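Local coordinates for protein putative Endoribonuclease L-PSP (PDB 3M1X) that is of unproven function but belongs to the RutC (YjgF/UK114) family of trimeric proteins and may act as a deaminase, at residues A[92-105]-A[118-131]. Residues are numbered along the deposited sequence; the frame is centred on the assembly and turned at random.
Sequences MDKVVKTTCLLADI and AFGNHKPARACFAA
Met92 bends at chi2 and chi3 and lays CE over the centre of the Phe119 ring, 3.6 Å from its centroid, a CH-pi contact. Pro124 CG lies toward the rim of the opposite face. His122 CG is anti to the backbone N (chi1 -176°); this torsion swings the ring across to strand 95-102. There NE2 donates to Val95 O at 2.7 Å. That bond is nearly straight (169°), lies in the ring plane and uses a carbonyl lone pair. Asp93 O lies above the imidazole toward its rim, at a poor angle, so Val95 O is the acceptor. Strands 95-102 and 125-130 run parallel, 6° apart, in a beta-alpha-beta unit whose crossover is helix 108-119. Seven backbone hydrogen bonds link them, donors alternating between the two, from Ala125 N to Val96 O through to Ala131 N to Leu102 O. Phe129 CZ lies 3.4 Å from Leu101 CD2, and Phe129 rings of both other subunits meet it edge-to-face. Thr98 O takes Ala127 N and Lys97 NZ from opposite faces of its plane; the ammonium also pairs with Glu143 of the second subunit. Against this buried core, the rim is watery: one water joins exposed Asp93 OD1 to Phe119 O, another Ala103 O to Ala131 O. Arg126 NE and Cys128 N bind a citrate, probably from crystallisation; Asn112 holds Arg126 NH1. Guanidinium and N-H would suit an anion, consistent with this family's interface site, though no natural ligand is seen.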
loop_
_atom_site.group_PDB
_atom_site.type_symbol
_atom_site.label_atom_id
_atom_site.label_comp_id
_atom_site.label_asym_id
_atom_site.label_seq_id
_atom_site.Cartn_x
_atom_site.Cartn_y
_atom_site.Cartn_z
ATOM N N MET A 92 -5.976 6.264 -17.367
ATOM C CA MET A 92 -6.808 6.239 -16.201
ATOM C C MET A 92 -7.764 5.041 -16.196
ATOM O O MET A 92 -7.998 4.411 -15.173
ATOM C CB MET A 92 -7.582 7.534 -16.033
ATOM C CG MET A 92 -6.639 8.727 -15.781
ATOM S SD MET A 92 -5.957 8.746 -14.100
ATOM C CE MET A 92 -7.373 9.471 -13.213
ATOM N N ASP A 93 -8.309 4.693 -17.358
ATOM C CA ASP A 93 -9.226 3.555 -17.451
ATOM C C ASP A 93 -8.578 2.225 -17.228
ATOM O O ASP A 93 -9.277 1.244 -16.965
ATOM C CB ASP A 93 -9.891 3.488 -18.851
ATOM C CG ASP A 93 -10.998 4.436 -19.029
ATOM O OD1 ASP A 93 -11.528 5.039 -18.086
ATOM O OD2 ASP A 93 -11.403 4.629 -20.198
ATOM N N LYS A 94 -7.254 2.170 -17.262
ATOM C CA LYS A 94 -6.490 0.955 -17.005
ATOM C C LYS A 94 -5.993 0.839 -15.582
ATOM O O LYS A 94 -5.255 -0.086 -15.248
ATOM C CB LYS A 94 -5.377 0.836 -18.029
ATOM C CG LYS A 94 -5.861 0.432 -19.416
ATOM C CD LYS A 94 -4.746 0.429 -20.426
ATOM C CE LYS A 94 -5.244 -0.038 -21.815
ATOM N NZ LYS A 94 -4.145 -0.095 -22.798
ATOM N N VAL A 95 -6.369 1.762 -14.689
ATOM C CA VAL A 95 -5.993 1.711 -13.302
ATOM C C VAL A 95 -6.762 0.590 -12.616
ATOM O O VAL A 95 -7.998 0.563 -12.661
ATOM C CB VAL A 95 -6.165 3.042 -12.604
ATOM C CG1 VAL A 95 -5.932 2.924 -11.103
ATOM C CG2 VAL A 95 -5.246 4.079 -13.220
ATOM N N VAL A 96 -6.057 -0.295 -11.931
ATOM C CA VAL A 96 -6.745 -1.413 -11.217
ATOM C C VAL A 96 -6.939 -1.093 -9.777
ATOM O O VAL A 96 -7.958 -1.568 -9.205
ATOM C CB VAL A 96 -6.039 -2.805 -11.354
ATOM C CG1 VAL A 96 -5.962 -3.141 -12.812
ATOM C CG2 VAL A 96 -4.659 -2.907 -10.646
ATOM N N LYS A 97 -6.071 -0.336 -9.138
ATOM C CA LYS A 97 -6.108 -0.123 -7.702
ATOM C C LYS A 97 -5.431 1.185 -7.414
ATOM O O LYS A 97 -4.364 1.466 -7.950
ATOM C CB LYS A 97 -5.342 -1.296 -7.004
ATOM C CG LYS A 97 -4.986 -1.155 -5.552
ATOM C CD LYS A 97 -6.199 -1.162 -4.676
ATOM C CE LYS A 97 -5.860 -1.245 -3.126
ATOM N NZ LYS A 97 -4.935 -0.156 -2.767
ATOM N N THR A 98 -5.981 1.975 -6.492
ATOM C CA THR A 98 -5.350 3.159 -5.943
ATOM C C THR A 98 -5.272 3.081 -4.428
ATOM O O THR A 98 -6.010 2.332 -3.805
ATOM C CB THR A 98 -6.119 4.427 -6.335
ATOM O OG1 THR A 98 -7.338 4.433 -5.617
ATOM C CG2 THR A 98 -6.361 4.558 -7.817
ATOM N N THR A 99 -4.376 3.871 -3.889
ATOM C CA THR A 99 -4.322 4.115 -2.483
ATOM C C THR A 99 -4.287 5.628 -2.321
ATOM O O THR A 99 -3.431 6.309 -2.920
ATOM C CB THR A 99 -3.134 3.458 -1.780
ATOM O OG1 THR A 99 -3.167 2.062 -2.087
ATOM C CG2 THR A 99 -3.221 3.642 -0.259
ATOM N N CYS A 100 -5.195 6.156 -1.512
ATOM C CA CYS A 100 -5.451 7.593 -1.360
ATOM C C CYS A 100 -5.168 8.013 0.068
ATOM O O CYS A 100 -5.845 7.551 0.984
ATOM C CB CYS A 100 -6.893 7.899 -1.744
ATOM S SG CYS A 100 -7.327 7.441 -3.433
ATOM N N LEU A 101 -4.122 8.833 0.218
ATOM C CA LEU A 101 -3.623 9.265 1.517
ATOM C C LEU A 101 -3.965 10.692 1.736
ATOM O O LEU A 101 -3.680 11.555 0.870
ATOM C CB LEU A 101 -2.117 9.078 1.591
ATOM C CG LEU A 101 -1.560 7.667 1.409
ATOM C CD1 LEU A 101 -1.430 7.244 -0.036
ATOM C CD2 LEU A 101 -0.176 7.589 2.122
ATOM N N LEU A 102 -4.561 11.011 2.856
ATOM C CA LEU A 102 -4.935 12.406 3.212
ATOM C C LEU A 102 -4.176 12.866 4.407
ATOM O O LEU A 102 -3.958 12.100 5.333
ATOM C CB LEU A 102 -6.450 12.449 3.510
ATOM C CG LEU A 102 -7.330 12.114 2.334
ATOM C CD1 LEU A 102 -8.769 11.871 2.843
ATOM C CD2 LEU A 102 -7.280 13.175 1.267
ATOM N N ALA A 103 -3.894 14.140 4.449
ATOM C CA ALA A 103 -3.338 14.762 5.658
ATOM C C ALA A 103 -4.406 14.874 6.717
ATOM O O ALA A 103 -4.087 14.924 7.916
ATOM C CB ALA A 103 -2.716 16.150 5.358
ATOM N N ASP A 104 -5.672 14.911 6.346
ATOM C CA ASP A 104 -6.758 15.189 7.260
ATOM C C ASP A 104 -7.997 14.449 6.813
ATOM O O ASP A 104 -8.485 14.635 5.674
ATOM C CB ASP A 104 -7.076 16.729 7.211
ATOM C CG ASP A 104 -8.275 17.196 8.093
ATOM O OD1 ASP A 104 -9.004 16.397 8.763
ATOM O OD2 ASP A 104 -8.310 18.459 8.216
ATOM N N ILE A 105 -8.516 13.587 7.642
ATOM C CA ILE A 105 -9.662 12.778 7.300
ATOM C C ILE A 105 -10.881 13.615 6.903
ATOM O O ILE A 105 -11.782 13.116 6.169
ATOM C CB ILE A 105 -9.998 11.722 8.353
ATOM C CG1 ILE A 105 -10.796 10.556 7.754
ATOM C CG2 ILE A 105 -10.698 12.374 9.545
ATOM C CD1 ILE A 105 -10.120 9.648 6.708
ATOM N N ALA A 118 -12.147 12.726 -11.911
ATOM C CA ALA A 118 -10.966 12.374 -12.665
ATOM C C ALA A 118 -11.100 11.018 -13.373
ATOM O O ALA A 118 -10.678 10.828 -14.486
ATOM C CB ALA A 118 -9.723 12.419 -11.836
ATOM N N PHE A 119 -11.707 10.059 -12.680
ATOM C CA PHE A 119 -11.874 8.694 -13.238
ATOM C C PHE A 119 -13.141 8.507 -14.003
ATOM O O PHE A 119 -13.257 7.529 -14.750
ATOM C CB PHE A 119 -11.817 7.632 -12.097
ATOM C CG PHE A 119 -10.392 7.249 -11.759
ATOM C CD1 PHE A 119 -9.630 6.512 -12.611
ATOM C CD2 PHE A 119 -9.837 7.581 -10.502
ATOM C CE1 PHE A 119 -8.354 6.170 -12.360
ATOM C CE2 PHE A 119 -8.523 7.184 -10.203
ATOM C CZ PHE A 119 -7.813 6.499 -11.145
ATOM N N GLY A 120 -14.072 9.422 -13.926
ATOM C CA GLY A 120 -15.346 9.264 -14.691
ATOM C C GLY A 120 -16.035 8.027 -14.228
ATOM O O GLY A 120 -16.218 7.806 -13.047
ATOM N N ASN A 121 -16.487 7.190 -15.130
ATOM C CA ASN A 121 -17.168 5.959 -14.758
ATOM C C ASN A 121 -16.234 4.821 -14.415
ATOM O O ASN A 121 -16.714 3.749 -14.007
ATOM C CB ASN A 121 -18.116 5.531 -15.780
ATOM C CG ASN A 121 -19.356 6.445 -15.815
ATOM O OD1 ASN A 121 -19.827 6.906 -14.794
ATOM N ND2 ASN A 121 -19.855 6.647 -16.992
ATOM N N HIS A 122 -14.939 4.976 -14.519
ATOM C CA HIS A 122 -14.015 3.892 -14.137
ATOM C C HIS A 122 -13.857 3.875 -12.622
ATOM O O HIS A 122 -13.693 4.891 -11.994
ATOM C CB HIS A 122 -12.665 4.130 -14.824
ATOM C CG HIS A 122 -11.714 3.004 -14.550
ATOM N ND1 HIS A 122 -12.025 1.721 -14.893
ATOM C CD2 HIS A 122 -10.524 2.964 -13.907
ATOM C CE1 HIS A 122 -11.038 0.925 -14.507
ATOM N NE2 HIS A 122 -10.110 1.659 -13.907
ATOM N N LYS A 123 -13.874 2.660 -12.068
ATOM C CA LYS A 123 -13.940 2.450 -10.623
ATOM C C LYS A 123 -12.875 1.459 -10.161
ATOM O O LYS A 123 -13.139 0.293 -9.919
ATOM C CB LYS A 123 -15.339 1.979 -10.211
ATOM C CG LYS A 123 -16.445 3.227 -10.429
ATOM C CD LYS A 123 -17.795 2.864 -9.975
ATOM C CE LYS A 123 -18.727 3.997 -10.320
ATOM N NZ LYS A 123 -20.074 3.558 -9.850
ATOM N N PRO A 124 -11.647 1.909 -9.969
ATOM C CA PRO A 124 -10.577 1.058 -9.431
ATOM C C PRO A 124 -10.945 0.484 -8.062
ATOM O O PRO A 124 -11.746 1.111 -7.324
ATOM C CB PRO A 124 -9.361 1.989 -9.315
ATOM C CG PRO A 124 -9.642 3.070 -10.346
ATOM C CD PRO A 124 -11.122 3.255 -10.331
ATOM N N ALA A 125 -10.292 -0.559 -7.672
ATOM C CA ALA A 125 -10.232 -0.888 -6.284
ATOM C C ALA A 125 -9.535 0.232 -5.552
ATOM O O ALA A 125 -8.718 0.953 -6.133
ATOM C CB ALA A 125 -9.553 -2.243 -6.052
ATOM N N ARG A 126 -9.754 0.389 -4.252
ATOM C CA ARG A 126 -9.274 1.553 -3.515
ATOM C C ARG A 126 -9.115 1.280 -2.041
ATOM O O ARG A 126 -9.890 0.543 -1.441
ATOM C CB ARG A 126 -10.241 2.727 -3.715
ATOM C CG ARG A 126 -9.682 4.059 -3.239
ATOM C CD ARG A 126 -10.572 5.218 -3.615
ATOM N NE ARG A 126 -11.761 5.270 -2.780
ATOM C CZ ARG A 126 -12.550 6.310 -2.747
ATOM N NH1 ARG A 126 -12.428 7.311 -3.591
ATOM N NH2 ARG A 126 -13.545 6.334 -1.842
ATOM N N ALA A 127 -8.093 1.906 -1.454
ATOM C CA ALA A 127 -7.990 2.066 -0.020
ATOM C C ALA A 127 -7.622 3.471 0.290
ATOM O O ALA A 127 -6.814 4.077 -0.402
ATOM C CB ALA A 127 -6.954 1.123 0.575
ATOM N N CYS A 128 -8.205 4.013 1.331
ATOM C CA CYS A 128 -8.003 5.408 1.734
ATOM C C CYS A 128 -7.778 5.488 3.239
ATOM O O CYS A 128 -8.295 4.723 4.030
ATOM C CB CYS A 128 -9.278 6.249 1.468
ATOM S SG CYS A 128 -9.897 6.203 -0.182
ATOM N N PHE A 129 -6.984 6.470 3.631
ATOM C CA PHE A 129 -6.741 6.722 5.047
ATOM C C PHE A 129 -6.153 8.087 5.203
ATOM O O PHE A 129 -5.623 8.697 4.263
ATOM C CB PHE A 129 -5.824 5.650 5.687
ATOM C CG PHE A 129 -4.414 5.579 5.117
ATOM C CD1 PHE A 129 -3.379 6.213 5.696
ATOM C CD2 PHE A 129 -4.194 4.806 3.994
ATOM C CE1 PHE A 129 -2.099 6.127 5.154
ATOM C CE2 PHE A 129 -2.942 4.723 3.473
ATOM C CZ PHE A 129 -1.902 5.330 4.052
ATOM N N ALA A 130 -6.229 8.595 6.448
ATOM C CA ALA A 130 -5.475 9.800 6.830
ATOM C C ALA A 130 -4.148 9.387 7.422
ATOM O O ALA A 130 -4.096 8.582 8.343
ATOM C CB ALA A 130 -6.235 10.712 7.790
ATOM N N ALA A 131 -3.103 9.905 6.872
ATOM C CA ALA A 131 -1.713 9.756 7.419
ATOM C C ALA A 131 -1.552 10.736 8.563
ATOM O O ALA A 131 -2.267 11.721 8.622
ATOM C CB ALA A 131 -0.672 10.055 6.327
HETATM O O HOH W 1 -10.937 6.862 -16.132
HETATM O O HOH W 2 -4.195 13.334 9.954
#